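Local coordinates for cytolethal distending toxin protein B (Haemophilus ducreyi, PDB 1SR4) that probably cleaves DNA as the DNase I-like catalytic subunit of a three-protein bacterial genotoxin that damages the DNA of host cells, at residues 82-87 with 99-104; 180-185 with 215-220. All coordinates share one frame; numbering follows the deposited sequence.

Interaction 1: 82-87 with 99-104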
loop_
_atom_site.group_PDB
_atom_site.type_symbol
_atom_site.label_atom_id
_atom_site.label_comp_id
_atom_site.label_asym_id
_atom_site.label_seq_id
_atom_site.Cartn_x
_atom_site.Cartn_y
_atom_site.Cartn_z
ATOM N N VAL B 82 -7.581 1.986 15.215
ATOM C CA VAL B 82 -7.459 3.273 14.549
ATOM C C VAL B 82 -8.866 3.838 14.425
ATOM O O VAL B 82 -9.854 3.092 14.459
ATOM C CB VAL B 82 -6.850 3.196 13.122
ATOM C CG1 VAL B 82 -5.363 2.802 13.212
ATOM C CG2 VAL B 82 -7.647 2.229 12.249
ATOM N N TYR B 83 -8.956 5.156 14.311
ATOM C CA TYR B 83 -10.235 5.812 14.121
ATOM C C TYR B 83 -10.356 6.067 12.623
ATOM O O TYR B 83 -9.343 6.230 11.936
ATOM C CB TYR B 83 -10.253 7.170 14.831
ATOM C CG TYR B 83 -10.332 7.093 16.327
ATOM C CD1 TYR B 83 -11.565 6.958 16.977
ATOM C CD2 TYR B 83 -9.175 7.157 17.103
ATOM C CE1 TYR B 83 -11.638 6.894 18.366
ATOM C CE2 TYR B 83 -9.236 7.088 18.498
ATOM C CZ TYR B 83 -10.461 6.955 19.120
ATOM O OH TYR B 83 -10.504 6.852 20.493
ATOM N N ILE B 84 -11.578 6.079 12.109
ATOM C CA ILE B 84 -11.771 6.426 10.707
ATOM C C ILE B 84 -12.845 7.506 10.654
ATOM O O ILE B 84 -13.930 7.313 11.198
ATOM C CB ILE B 84 -12.288 5.265 9.810
ATOM C CG1 ILE B 84 -11.348 4.049 9.872
ATOM C CG2 ILE B 84 -12.380 5.777 8.344
ATOM C CD1 ILE B 84 -11.854 2.811 9.071
ATOM N N TYR B 85 -12.540 8.637 10.012
ATOM C CA TYR B 85 -13.513 9.728 9.845
ATOM C C TYR B 85 -13.937 9.584 8.385
ATOM O O TYR B 85 -13.132 9.706 7.462
ATOM C CB TYR B 85 -12.851 11.057 10.158
ATOM C CG TYR B 85 -12.503 11.114 11.622
ATOM C CD1 TYR B 85 -13.483 11.423 12.573
ATOM C CD2 TYR B 85 -11.243 10.712 12.075
ATOM C CE1 TYR B 85 -13.221 11.317 13.941
ATOM C CE2 TYR B 85 -10.970 10.606 13.444
ATOM C CZ TYR B 85 -11.970 10.904 14.373
ATOM O OH TYR B 85 -11.735 10.734 15.734
ATOM N N TYR B 86 -15.215 9.291 8.205
ATOM C CA TYR B 86 -15.782 8.962 6.902
ATOM C C TYR B 86 -16.838 9.941 6.389
ATOM O O TYR B 86 -17.804 10.251 7.085
ATOM C CB TYR B 86 -16.362 7.551 7.059
ATOM C CG TYR B 86 -17.062 6.915 5.881
ATOM C CD1 TYR B 86 -16.401 6.710 4.668
ATOM C CD2 TYR B 86 -18.348 6.383 6.030
ATOM C CE1 TYR B 86 -16.995 5.979 3.633
ATOM C CE2 TYR B 86 -18.955 5.646 4.998
ATOM C CZ TYR B 86 -18.268 5.447 3.805
ATOM O OH TYR B 86 -18.851 4.700 2.798
ATOM N N SER B 87 -16.644 10.419 5.171
ATOM C CA SER B 87 -17.583 11.338 4.555
ATOM C C SER B 87 -18.149 10.614 3.337
ATOM O O SER B 87 -17.497 10.518 2.301
ATOM C CB SER B 87 -16.868 12.619 4.142
ATOM O OG SER B 87 -17.749 13.452 3.412
ATOM N N ALA B 99 -12.234 9.595 3.310
ATOM C CA ALA B 99 -12.006 9.054 4.641
ATOM C C ALA B 99 -10.644 9.479 5.152
ATOM O O ALA B 99 -9.732 9.790 4.369
ATOM C CB ALA B 99 -12.074 7.528 4.611
ATOM N N ILE B 100 -10.520 9.500 6.475
ATOM C CA ILE B 100 -9.252 9.804 7.101
ATOM C C ILE B 100 -9.104 8.787 8.215
ATOM O O ILE B 100 -9.987 8.667 9.066
ATOM C CB ILE B 100 -9.180 11.208 7.739
ATOM C CG1 ILE B 100 -9.282 12.295 6.674
ATOM C CG2 ILE B 100 -7.806 11.371 8.448
ATOM C CD1 ILE B 100 -9.337 13.709 7.256
ATOM N N VAL B 101 -8.004 8.040 8.190
ATOM C CA VAL B 101 -7.725 7.054 9.236
ATOM C C VAL B 101 -6.672 7.698 10.126
ATOM O O VAL B 101 -5.664 8.191 9.633
ATOM C CB VAL B 101 -7.125 5.739 8.676
ATOM C CG1 VAL B 101 -6.899 4.741 9.838
ATOM C CG2 VAL B 101 -8.049 5.144 7.615
ATOM N N SER B 102 -6.905 7.674 11.433
ATOM C CA SER B 102 -5.986 8.273 12.380
ATOM C C SER B 102 -5.807 7.393 13.614
ATOM O O SER B 102 -6.769 6.794 14.115
ATOM C CB SER B 102 -6.543 9.638 12.808
ATOM O OG SER B 102 -5.646 10.310 13.669
ATOM N N ARG B 103 -4.580 7.323 14.116
ATOM C CA ARG B 103 -4.302 6.549 15.327
ATOM C C ARG B 103 -4.945 7.290 16.499
ATOM O O ARG B 103 -5.507 6.678 17.401
ATOM C CB ARG B 103 -2.798 6.459 15.614
ATOM C CG ARG B 103 -1.904 6.107 14.452
ATOM C CD ARG B 103 -1.984 4.650 14.036
ATOM N NE ARG B 103 -2.304 3.741 15.129
ATOM C CZ ARG B 103 -2.229 2.415 15.031
ATOM N NH1 ARG B 103 -1.825 1.854 13.901
ATOM N NH2 ARG B 103 -2.615 1.647 16.045
ATOM N N ARG B 104 -4.853 8.617 16.471
ATOM C CA ARG B 104 -5.391 9.437 17.538
ATOM C C ARG B 104 -6.769 10.013 17.227
ATOM O O ARG B 104 -7.080 10.334 16.087
ATOM C CB ARG B 104 -4.397 10.554 17.855
ATOM C CG ARG B 104 -3.109 10.031 18.465
ATOM C CD ARG B 104 -1.998 11.073 18.478
ATOM N NE ARG B 104 -2.292 12.182 19.377
ATOM C CZ ARG B 104 -1.493 13.227 19.552
ATOM N NH1 ARG B 104 -0.342 13.303 18.886
ATOM N NH2 ARG B 104 -1.852 14.198 20.382
#

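Interaction 2: 180-185 with 215-220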
loop_
_atom_site.group_PDB
_atom_site.type_symbol
_atom_site.label_atom_id
_atom_site.label_comp_id
_atom_site.label_asym_id
_atom_site.label_seq_id
_atom_site.Cartn_x
_atom_site.Cartn_y
_atom_site.Cartn_z
ATOM N N ARG B 180 -3.722 17.374 -10.884
ATOM C CA ARG B 180 -2.968 18.328 -11.707
ATOM C C ARG B 180 -1.541 18.290 -11.190
ATOM O O ARG B 180 -1.308 17.925 -10.039
ATOM C CB ARG B 180 -3.542 19.748 -11.592
ATOM C CG ARG B 180 -3.524 20.314 -10.171
ATOM C CD ARG B 180 -4.514 21.458 -10.017
ATOM N NE ARG B 180 -4.106 22.648 -10.755
ATOM C CZ ARG B 180 -4.778 23.795 -10.718
ATOM N NH1 ARG B 180 -5.883 23.895 -9.986
ATOM N NH2 ARG B 180 -4.344 24.846 -11.395
ATOM N N ALA B 181 -0.585 18.647 -12.035
ATOM C CA ALA B 181 0.812 18.624 -11.643
ATOM C C ALA B 181 1.101 19.621 -10.530
ATOM O O ALA B 181 0.459 20.666 -10.426
ATOM C CB ALA B 181 1.687 18.920 -12.855
ATOM N N PRO B 182 2.066 19.305 -9.667
ATOM C CA PRO B 182 2.393 20.227 -8.573
ATOM C C PRO B 182 2.765 21.632 -9.086
ATOM O O PRO B 182 2.358 22.640 -8.507
ATOM C CB PRO B 182 3.565 19.537 -7.881
ATOM C CG PRO B 182 3.279 18.082 -8.101
ATOM C CD PRO B 182 2.775 18.022 -9.525
ATOM N N ALA B 183 3.547 21.693 -10.162
ATOM C CA ALA B 183 3.961 22.983 -10.715
ATOM C C ALA B 183 2.780 23.745 -11.302
ATOM O O ALA B 183 2.741 24.973 -11.255
ATOM C CB ALA B 183 5.038 22.787 -11.799
ATOM N N ASN B 184 1.831 23.018 -11.882
ATOM C CA ASN B 184 0.662 23.659 -12.464
ATOM C C ASN B 184 -0.148 24.311 -11.339
ATOM O O ASN B 184 -0.623 25.436 -11.478
ATOM C CB ASN B 184 -0.169 22.622 -13.232
ATOM C CG ASN B 184 -1.516 23.161 -13.691
ATOM O OD1 ASN B 184 -2.463 23.265 -12.912
ATOM N ND2 ASN B 184 -1.604 23.497 -14.965
ATOM N N LEU B 185 -0.283 23.614 -10.214
ATOM C CA LEU B 185 -1.014 24.166 -9.075
ATOM C C LEU B 185 -0.249 25.346 -8.487
ATOM O O LEU B 185 -0.833 26.370 -8.154
ATOM C CB LEU B 185 -1.205 23.110 -7.977
ATOM C CG LEU B 185 -1.883 23.610 -6.696
ATOM C CD1 LEU B 185 -3.268 24.173 -7.028
ATOM C CD2 LEU B 185 -1.997 22.475 -5.688
ATOM N N LEU B 215 -0.102 13.212 -9.416
ATOM C CA LEU B 215 -1.413 13.758 -9.051
ATOM C C LEU B 215 -1.711 13.796 -7.549
ATOM O O LEU B 215 -2.616 14.510 -7.112
ATOM C CB LEU B 215 -2.501 12.918 -9.725
ATOM C CG LEU B 215 -2.383 12.658 -11.238
ATOM C CD1 LEU B 215 -3.406 11.597 -11.655
ATOM C CD2 LEU B 215 -2.589 13.976 -12.024
ATOM N N ASP B 216 -0.945 13.036 -6.773
ATOM C CA ASP B 216 -1.161 12.911 -5.338
ATOM C C ASP B 216 -0.025 13.504 -4.531
ATOM O O ASP B 216 1.117 13.046 -4.608
ATOM C CB ASP B 216 -1.317 11.432 -5.005
ATOM C CG ASP B 216 -2.402 10.768 -5.840
ATOM O OD1 ASP B 216 -3.599 10.962 -5.513
ATOM O OD2 ASP B 216 -2.055 10.072 -6.830
ATOM N N TYR B 217 -0.343 14.530 -3.749
ATOM C CA TYR B 217 0.674 15.173 -2.945
ATOM C C TYR B 217 0.022 16.027 -1.871
ATOM O O TYR B 217 -1.141 15.818 -1.519
ATOM C CB TYR B 217 1.620 16.004 -3.835
ATOM C CG TYR B 217 0.929 16.892 -4.854
ATOM C CD1 TYR B 217 0.625 18.224 -4.565
ATOM C CD2 TYR B 217 0.593 16.403 -6.122
ATOM C CE1 TYR B 217 0.001 19.054 -5.519
ATOM C CE2 TYR B 217 -0.030 17.215 -7.079
ATOM C CZ TYR B 217 -0.325 18.537 -6.770
ATOM O OH TYR B 217 -0.972 19.327 -7.695
ATOM N N ALA B 218 0.773 16.971 -1.333
ATOM C CA ALA B 218 0.231 17.812 -0.280
ATOM C C ALA B 218 0.605 19.282 -0.405
ATOM O O ALA B 218 1.529 19.652 -1.136
ATOM C CB ALA B 218 0.703 17.279 1.082
ATOM N N ILE B 219 -0.148 20.121 0.297
ATOM C CA ILE B 219 0.150 21.536 0.375
ATOM C C ILE B 219 -0.048 21.861 1.852
ATOM O O ILE B 219 -1.038 21.438 2.470
ATOM C CB ILE B 219 -0.760 22.421 -0.519
ATOM C CG1 ILE B 219 -0.321 23.883 -0.363
ATOM C CG2 ILE B 219 -2.225 22.253 -0.146
ATOM C CD1 ILE B 219 -0.782 24.805 -1.493
ATOM N N LEU B 220 0.890 22.582 2.445
ATOM C CA LEU B 220 0.732 22.864 3.867
ATOM C C LEU B 220 1.085 24.263 4.315
ATOM O O LEU B 220 1.733 25.013 3.599
ATOM C CB LEU B 220 1.556 21.867 4.677
ATOM C CG LEU B 220 3.071 21.862 4.495
ATOM C CD1 LEU B 220 3.712 22.933 5.375
ATOM C CD2 LEU B 220 3.609 20.490 4.904
#

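Interaction 1: 82-87 with 99-104
Val82 meets Arg103 through CG1, the methyl that its first torsion (chi1 -69°) sets anti to the carbonyl carbon. Arg103 bends at chi2 and chi3, and the fold in its chain brings the guanidinium back over this methyl, Val82 CG1 lying 3.6 Å from Arg103 CZ and under the centre of one face. The flat cation thus covers a greasy residue while its NH2 is hydrogen-bonded to Asn80 OD1. The other methyl, Val82 CG2, packs on Val101 CG1 at 3.6 Å.

Ile84 and Val101 lie side by side and point the same way, with Ile84 CG1 4.1 Å from Val101 CG2; Ala99, small enough to sit beside Ile84 CG2, continues this apolar face. Tyr83, Tyr85, Ile100 and Ser102 share the other face, where the latter three pack on Ile127 of strand 124-129. The Tyr83 ring offers its edge to Ser102 O, whereas Tyr85 sends its hydroxyl beyond the pair to Glu68. Beta-branched residues suit such extended backbone.

Two hydrogen-bonded pairs, Tyr83-Ser102 and Tyr85-Ile100, join the strands. Tyr83 N reaches Ser102 O at 2.7 Å, and Tyr85 N reaches Ile100 O at 2.7 Å; each is answered by a bond in return. Past the strand end, Ser102 OG donates to Arg104 O (2.8 Å), holding the turn. The antiparallel strands, 168° apart in direction, form a beta hairpin in one of the two packed sheets of a DNase I-like fold.

Interaction 2: 180-185 with 215-220
Tyr217 crosses Pro182 obliquely, one face of its phenol ring lying beneath the pyrrolidine. The first torsion of Tyr217 sets CG between the backbone N and the carbonyl carbon, aiming the ring at the helix start. Pro182 CG sits 3.8 Å from the ring centroid and 19° off the ring normal, a CH-pi contact suited to proline's rigid ring. At the edge of the phenol, Leu185 CD2 comes within 4.0 Å of Tyr217 CE1, and Arg180 O lies in the ring plane near the hydroxyl.

There Tyr217 OH donates to Arg180 O at 2.8 Å, from 48° above the carbonyl plane. A tyrosine fits because it gives the apolar helix start a flat surface and the backbone carbonyl a donor.

Arg180 turns its guanidinium 73° from the phenol plane and grips Asn184 OD1 side-on, with NE at 2.8 Å and NH2 at 2.9 Å, tying the residues before the helix to its first turn. Leu185 CD1 lies over the rim of one guanidinium face.

Helix 182-189 starts after Ala181, its N-cap, and packs against strand 216-221. Phe178 stacks on the Tyr217 ring, Ile201 of strand 200-202 touches Leu185, and Ala147 of helix 147-159 meets both Arg180 and Leu185.

How the interactions relate
Interaction 1 is mostly buried and interaction 2 only partly so; their centres are about 23 Å apart, on opposite sides of the chain's centre, and they do not touch. They share no strand: strands 81-87 and 98-102 belong to one sheet, whereas strand 216-221 belongs to the other, with 180-185 leading into a helix beside it. The chemistry follows the place. In interaction 1, neighbours within a sheet are joined by reciprocal backbone bonds, with side chains sorted onto two faces. In interaction 2, where a helix start meets a strand, one aromatic side chain, Tyr217, supplies both the CH-pi surface and the sole hydrogen bond between those segments.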